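Guanosine 5'-monophosphate Reductase (Trypanosoma brucei brucei, PDB 6LK4) probably catalyses the NADPH-dependent reductive deamination of GMP to IMP, and binds GTP in a regulatory region built from CBS motifs. Local coordinates at residues 55-60 with 376-381; 95-100 with 175-180. One frame throughout, in Å; residues are numbered along the deposited sequence.

Interaction 1. Residues 55-60 with 376-381; sequences DTVCEQ and MLAGTD
A small apolar loop-to-loop contact between V57 and the pair L377 and A378 joins the loops that follow the first and last strands of the TIM barrel, 49-51 and 370-373. V57 straddles the two residues with its two methyls. CG1 lies anti to the backbone N (chi1 174°) and reaches L377 CB at 4.1 Å, while CG2 packs against A378 CB at 4.0 Å. The backbone carbonyl of T56 also rests against the A378 methyl, with O 3.6 Å from A378 CB. The 376-381 loop is shaped by a type II turn from L377 to T380. Its glycine, G379, takes the positive phi that such a turn needs at its third position, and the weak backbone bond from T380 N to L377 O is reinforced by T380 OG1, which donates to the same oxygen at 2.6 Å, in the carbonyl plane. S52 and G374, which bind GMP in another structure of this protein, lie close to V57, so the contact probably borders the substrate site, which holds no GMP here. Around it, L377 and T380 reach M62 of helix 60-69 and V440 of helix 440-457; C58 packs on A63 of the former helix.

Interaction 2. Residues 95-100 with 175-180; sequences QSFLIE and TSISLE. With GTP (guanosine-5'-triphosphate), chain B.
The ring of F97 meets the chain just before helix 179-189 with its edge, and L98 continues the contact to the T175 carbonyl and the I177 side chain. F97 CE2 comes to 3.2 Å from I177 O, which lies at the ring edge and in its plane, a close CH-to-carbonyl approach. CZ sits 3.8 Å from S178 O, again near the ring plane. On the other flank of the ring, CE1 packs on L179 CD1 at 4.0 Å. With CG anti to the backbone N (chi1 -177°), F97 extends its ring across to the 177-179 backbone. L98 contributes through both branches: CD1 touches T175 O at 3.7 Å, and CD2 approaches I177 CG2 at 4.4 Å.

Several bonds shape the two backbones. S178 is the N-cap of helix 179-189; its OG caps a backbone N, while its own N is bonded to E181 OE1. On the other segment, S96 OG donates to L98 O at 2.9 Å, from well above the carbonyl plane, spanning F97. The aromatic side chain also packs on V182 and on L215 of helix 209-216, and L98 rests on Y205 and V207 of strand 203-208.

I99, next along the chain, faces the nucleotide: its CD1 is 3.6 Å from GTP O2', and its CG2 lies 3.8 Å from GTP N7 of the guanine. Q95 and S96 also line this pocket, where D211 and R93 hydrogen-bond GTP. The segment thus packs on the 175-180 chain through F97 and L98 while lining the GTP site through Q95, S96 and I99, an arrangement belonging to the nucleotide-binding cleft of a paired CBS (Bateman) module.

Overall arrangement
Interaction 1 belongs to the catalytic TIM barrel and interaction 2 to the CBS module inserted between its second and third strands; their centres lie 31 Å apart, on opposite sides of the chain's centre, and they share no helix or strand. Both rely on apolar packing supplemented by carbonyl contacts. Residues 55-60 and 376-381 form a partly buried meeting of two barrel loops, mostly through aliphatic side chains, with one backbone carbonyl, near residues that bind GMP in another structure of this protein. Residues 95-100 and 175-180 make a larger contact, nearer the surface, in which an aromatic edge meets backbone carbonyls ahead of a helix and the same segment borders bound GTP.

Interaction 1. Residues 55-60 with 376-381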
loop_
_atom_site.group_PDB
_atom_site.type_symbol
_atom_site.label_atom_id
_atom_site.label_comp_id
_atom_site.label_asym_id
_atom_site.label_seq_id
_atom_site.Cartn_x
_atom_site.Cartn_y
_atom_site.Cartn_z
ATOM N N ASP A 55 -0.637 23.850 25.325
ATOM C CA ASP A 55 0.552 24.485 24.763
ATOM C C ASP A 55 0.664 24.291 23.259
ATOM O O ASP A 55 1.550 24.889 22.636
ATOM C CB ASP A 55 1.826 23.980 25.461
ATOM C CG ASP A 55 1.984 22.457 25.411
ATOM O OD1 ASP A 55 1.193 21.772 24.722
ATOM O OD2 ASP A 55 2.916 21.946 26.072
ATOM N N THR A 56 -0.210 23.487 22.665
ATOM C CA THR A 56 -0.310 23.379 21.222
ATOM C C THR A 56 -1.447 24.217 20.653
ATOM O O THR A 56 -1.660 24.211 19.438
ATOM C CB THR A 56 -0.493 21.909 20.818
ATOM O OG1 THR A 56 -1.647 21.377 21.477
ATOM C CG2 THR A 56 0.735 21.080 21.216
ATOM N N VAL A 57 -2.192 24.935 21.488
ATOM C CA VAL A 57 -3.362 25.623 20.965
ATOM C C VAL A 57 -3.335 27.109 21.293
ATOM O O VAL A 57 -3.378 27.949 20.383
ATOM C CB VAL A 57 -4.656 24.975 21.479
ATOM C CG1 VAL A 57 -5.846 25.797 21.030
ATOM C CG2 VAL A 57 -4.768 23.541 20.963
ATOM N N CYS A 58 -3.295 27.457 22.582
ATOM C CA CYS A 58 -3.649 28.813 22.988
ATOM C C CYS A 58 -2.476 29.532 23.634
ATOM O O CYS A 58 -2.190 29.337 24.825
ATOM C CB CYS A 58 -4.839 28.811 23.934
ATOM S SG CYS A 58 -5.300 30.528 24.368
ATOM N N GLU A 59 -1.834 30.389 22.837
ATOM C CA GLU A 59 -0.957 31.416 23.362
ATOM C C GLU A 59 -1.466 32.759 22.856
ATOM O O GLU A 59 -2.632 32.845 22.444
ATOM C CB GLU A 59 0.478 31.116 22.959
ATOM C CG GLU A 59 1.027 29.889 23.679
ATOM C CD GLU A 59 2.529 29.655 23.485
ATOM O OE1 GLU A 59 3.071 28.803 24.232
ATOM O OE2 GLU A 59 3.159 30.295 22.604
ATOM N N GLN A 60 -0.610 33.789 22.843
ATOM C CA GLN A 60 -1.068 35.148 22.542
ATOM C C GLN A 60 -1.913 35.210 21.275
ATOM O O GLN A 60 -3.026 35.746 21.285
ATOM C CB GLN A 60 0.117 36.106 22.395
ATOM C CG GLN A 60 1.271 35.804 23.282
ATOM C CD GLN A 60 2.388 35.155 22.529
ATOM O OE1 GLN A 60 2.892 35.716 21.550
ATOM N NE2 GLN A 60 2.783 33.957 22.965
ATOM N N MET A 376 -9.230 20.683 17.060
ATOM C CA MET A 376 -9.786 21.411 15.922
ATOM C C MET A 376 -9.089 22.751 15.702
ATOM O O MET A 376 -9.132 23.286 14.591
ATOM C CB MET A 376 -11.304 21.615 16.096
ATOM C CG MET A 376 -12.084 20.315 16.352
ATOM S SD MET A 376 -13.851 20.476 16.779
ATOM C CE MET A 376 -14.546 20.908 15.196
ATOM N N LEU A 377 -8.418 23.294 16.716
ATOM C CA LEU A 377 -7.765 24.584 16.570
ATOM C C LEU A 377 -6.249 24.503 16.506
ATOM O O LEU A 377 -5.613 25.484 16.106
ATOM C CB LEU A 377 -8.163 25.524 17.717
ATOM C CG LEU A 377 -9.650 25.819 17.831
ATOM C CD1 LEU A 377 -9.854 26.931 18.834
ATOM C CD2 LEU A 377 -10.224 26.192 16.472
ATOM N N ALA A 378 -5.655 23.381 16.896
ATOM C CA ALA A 378 -4.210 23.258 16.790
ATOM C C ALA A 378 -3.798 23.297 15.329
ATOM O O ALA A 378 -4.576 22.961 14.438
ATOM C CB ALA A 378 -3.732 21.972 17.456
ATOM N N GLY A 379 -2.581 23.759 15.076
ATOM C CA GLY A 379 -2.144 23.765 13.696
ATOM C C GLY A 379 -2.841 24.757 12.797
ATOM O O GLY A 379 -2.659 24.706 11.574
ATOM N N THR A 380 -3.660 25.638 13.356
ATOM C CA THR A 380 -4.038 26.849 12.651
ATOM C C THR A 380 -2.893 27.856 12.750
ATOM O O THR A 380 -1.982 27.711 13.574
ATOM C CB THR A 380 -5.315 27.426 13.243
ATOM O OG1 THR A 380 -5.147 27.535 14.662
ATOM C CG2 THR A 380 -6.491 26.510 12.950
ATOM N N ASP A 381 -2.939 28.881 11.897
ATOM C CA ASP A 381 -1.864 29.876 11.883
ATOM C C ASP A 381 -1.604 30.442 13.278
ATOM O O ASP A 381 -0.460 30.463 13.749
ATOM C CB ASP A 381 -2.198 31.008 10.915
ATOM C CG ASP A 381 -2.376 30.527 9.499
ATOM O OD1 ASP A 381 -2.038 29.360 9.211
ATOM O OD2 ASP A 381 -2.863 31.324 8.672
#

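Interaction 2. Residues 95-100 with 175-180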
loop_
_atom_site.group_PDB
_atom_site.type_symbol
_atom_site.label_atom_id
_atom_site.label_comp_id
_atom_site.label_asym_id
_atom_site.label_seq_id
_atom_site.Cartn_x
_atom_site.Cartn_y
_atom_site.Cartn_z
ATOM N N GLN A 95 -5.378 45.558 21.302
ATOM C CA GLN A 95 -6.175 46.740 21.029
ATOM C C GLN A 95 -6.669 47.323 22.348
ATOM O O GLN A 95 -6.626 46.673 23.399
ATOM C CB GLN A 95 -7.340 46.411 20.100
ATOM C CG GLN A 95 -8.147 45.242 20.549
ATOM C CD GLN A 95 -9.415 45.099 19.738
ATOM O OE1 GLN A 95 -9.439 44.397 18.724
ATOM N NE2 GLN A 95 -10.481 45.775 20.174
ATOM N N SER A 96 -7.131 48.565 22.288
ATOM C CA SER A 96 -7.677 49.218 23.470
ATOM C C SER A 96 -8.453 50.435 23.007
ATOM O O SER A 96 -8.473 50.763 21.820
ATOM C CB SER A 96 -6.571 49.621 24.446
ATOM O OG SER A 96 -7.109 50.281 25.578
ATOM N N PHE A 97 -9.091 51.115 23.943
ATOM C CA PHE A 97 -9.595 52.451 23.631
ATOM C C PHE A 97 -8.544 53.488 24.023
ATOM O O PHE A 97 -7.937 54.128 23.160
ATOM C CB PHE A 97 -10.934 52.704 24.313
ATOM C CG PHE A 97 -11.513 54.015 23.954
ATOM C CD1 PHE A 97 -11.760 54.319 22.619
ATOM C CD2 PHE A 97 -11.757 54.974 24.919
ATOM C CE1 PHE A 97 -12.280 55.549 22.250
ATOM C CE2 PHE A 97 -12.280 56.203 24.558
ATOM C CZ PHE A 97 -12.544 56.490 23.221
ATOM N N LEU A 98 -8.312 53.660 25.315
ATOM C CA LEU A 98 -7.201 54.471 25.785
ATOM C C LEU A 98 -5.993 53.574 25.988
ATOM O O LEU A 98 -6.010 52.688 26.846
ATOM C CB LEU A 98 -7.543 55.183 27.090
ATOM C CG LEU A 98 -8.801 56.037 27.075
ATOM C CD1 LEU A 98 -8.868 56.871 28.323
ATOM C CD2 LEU A 98 -8.804 56.911 25.863
ATOM N N ILE A 99 -4.950 53.787 25.196
ATOM C CA ILE A 99 -3.710 53.047 25.387
ATOM C C ILE A 99 -3.005 53.642 26.596
ATOM O O ILE A 99 -2.601 54.807 26.579
ATOM C CB ILE A 99 -2.814 53.101 24.147
ATOM C CG1 ILE A 99 -3.577 52.604 22.920
ATOM C CG2 ILE A 99 -1.558 52.278 24.382
ATOM C CD1 ILE A 99 -2.995 53.084 21.617
ATOM N N GLU A 100 -2.883 52.859 27.660
ATOM C CA GLU A 100 -2.052 53.276 28.778
ATOM C C GLU A 100 -0.585 53.138 28.392
ATOM O O GLU A 100 -0.202 52.221 27.655
ATOM C CB GLU A 100 -2.353 52.441 30.018
ATOM C CG GLU A 100 -3.691 52.740 30.668
ATOM C CD GLU A 100 -3.831 52.046 32.003
ATOM O OE1 GLU A 100 -2.805 51.538 32.505
ATOM O OE2 GLU A 100 -4.958 51.998 32.544
ATOM N N THR A 175 -9.491 63.143 29.521
ATOM C CA THR A 175 -9.226 61.764 29.923
ATOM C C THR A 175 -10.479 60.894 29.942
ATOM O O THR A 175 -10.361 59.683 30.140
ATOM C CB THR A 175 -8.566 61.712 31.300
ATOM O OG1 THR A 175 -9.298 62.544 32.204
ATOM C CG2 THR A 175 -7.128 62.172 31.227
ATOM N N SER A 176 -11.663 61.468 29.750
ATOM C CA SER A 176 -12.903 60.707 29.693
ATOM C C SER A 176 -13.531 60.790 28.310
ATOM O O SER A 176 -14.756 60.699 28.172
ATOM C CB SER A 176 -13.905 61.194 30.740
ATOM O OG SER A 176 -13.366 61.205 32.051
ATOM N N ILE A 177 -12.711 60.984 27.278
ATOM C CA ILE A 177 -13.267 61.216 25.951
ATOM C C ILE A 177 -14.054 59.987 25.497
ATOM O O ILE A 177 -13.661 58.836 25.734
ATOM C CB ILE A 177 -12.146 61.608 24.965
ATOM C CG1 ILE A 177 -12.736 62.118 23.647
ATOM C CG2 ILE A 177 -11.099 60.463 24.751
ATOM C CD1 ILE A 177 -11.728 62.853 22.764
ATOM N N SER A 178 -15.202 60.228 24.891
ATOM C CA SER A 178 -16.046 59.151 24.402
ATOM C C SER A 178 -15.629 58.703 22.996
ATOM O O SER A 178 -14.849 59.363 22.306
ATOM C CB SER A 178 -17.504 59.600 24.391
ATOM O OG SER A 178 -17.731 60.450 23.280
ATOM N N LEU A 179 -16.199 57.574 22.561
ATOM C CA LEU A 179 -15.902 57.065 21.228
ATOM C C LEU A 179 -16.445 57.987 20.148
ATOM O O LEU A 179 -15.795 58.187 19.116
ATOM C CB LEU A 179 -16.459 55.656 21.058
ATOM C CG LEU A 179 -16.326 55.086 19.657
ATOM C CD1 LEU A 179 -14.863 55.091 19.202
ATOM C CD2 LEU A 179 -16.888 53.694 19.645
ATOM N N GLU A 180 -17.623 58.574 20.368
ATOM C CA GLU A 180 -18.138 59.544 19.405
ATOM C C GLU A 180 -17.287 60.808 19.395
ATOM O O GLU A 180 -17.014 61.369 18.328
ATOM C CB GLU A 180 -19.596 59.883 19.716
HETATM O O3B GTP B . -1.859 46.493 12.476
HETATM P PB GTP B . -2.923 47.532 13.088
HETATM O O1B GTP B . -4.019 46.790 13.829
HETATM O O2B GTP B . -3.507 48.399 11.989
HETATM O O3A GTP B . -2.013 48.401 14.095
HETATM P PA GTP B . -1.465 49.890 13.800
HETATM O O1A GTP B . -2.094 50.554 12.599
HETATM O O2A GTP B . 0.029 49.824 13.705
HETATM O "O5'" GTP B . -1.914 50.720 15.102
HETATM C "C5'" GTP B . -1.413 50.399 16.373
HETATM C "C4'" GTP B . -2.280 49.366 17.091
HETATM O "O4'" GTP B . -1.474 48.826 18.120
HETATM C "C3'" GTP B . -3.522 49.924 17.767
HETATM O "O3'" GTP B . -4.537 48.941 17.723
HETATM C "C2'" GTP B . -3.088 50.119 19.203
HETATM O "O2'" GTP B . -4.115 49.994 20.159
HETATM C "C1'" GTP B . -2.048 49.033 19.384
HETATM N N9 GTP B . -1.058 49.561 20.317
HETATM C C8 GTP B . -0.721 49.007 21.516
HETATM N N7 GTP B . 0.200 49.800 22.097
HETATM C C5 GTP B . 0.443 50.851 21.278
HETATM C C6 GTP B . 1.293 51.940 21.397
HETATM O O6 GTP B . 1.995 52.035 22.415
HETATM N N1 GTP B . 1.348 52.885 20.385
HETATM C C2 GTP B . 0.559 52.729 19.265
HETATM N N2 GTP B . 0.596 53.625 18.279
HETATM N N3 GTP B . -0.278 51.634 19.157
HETATM C C4 GTP B . -0.339 50.713 20.150
#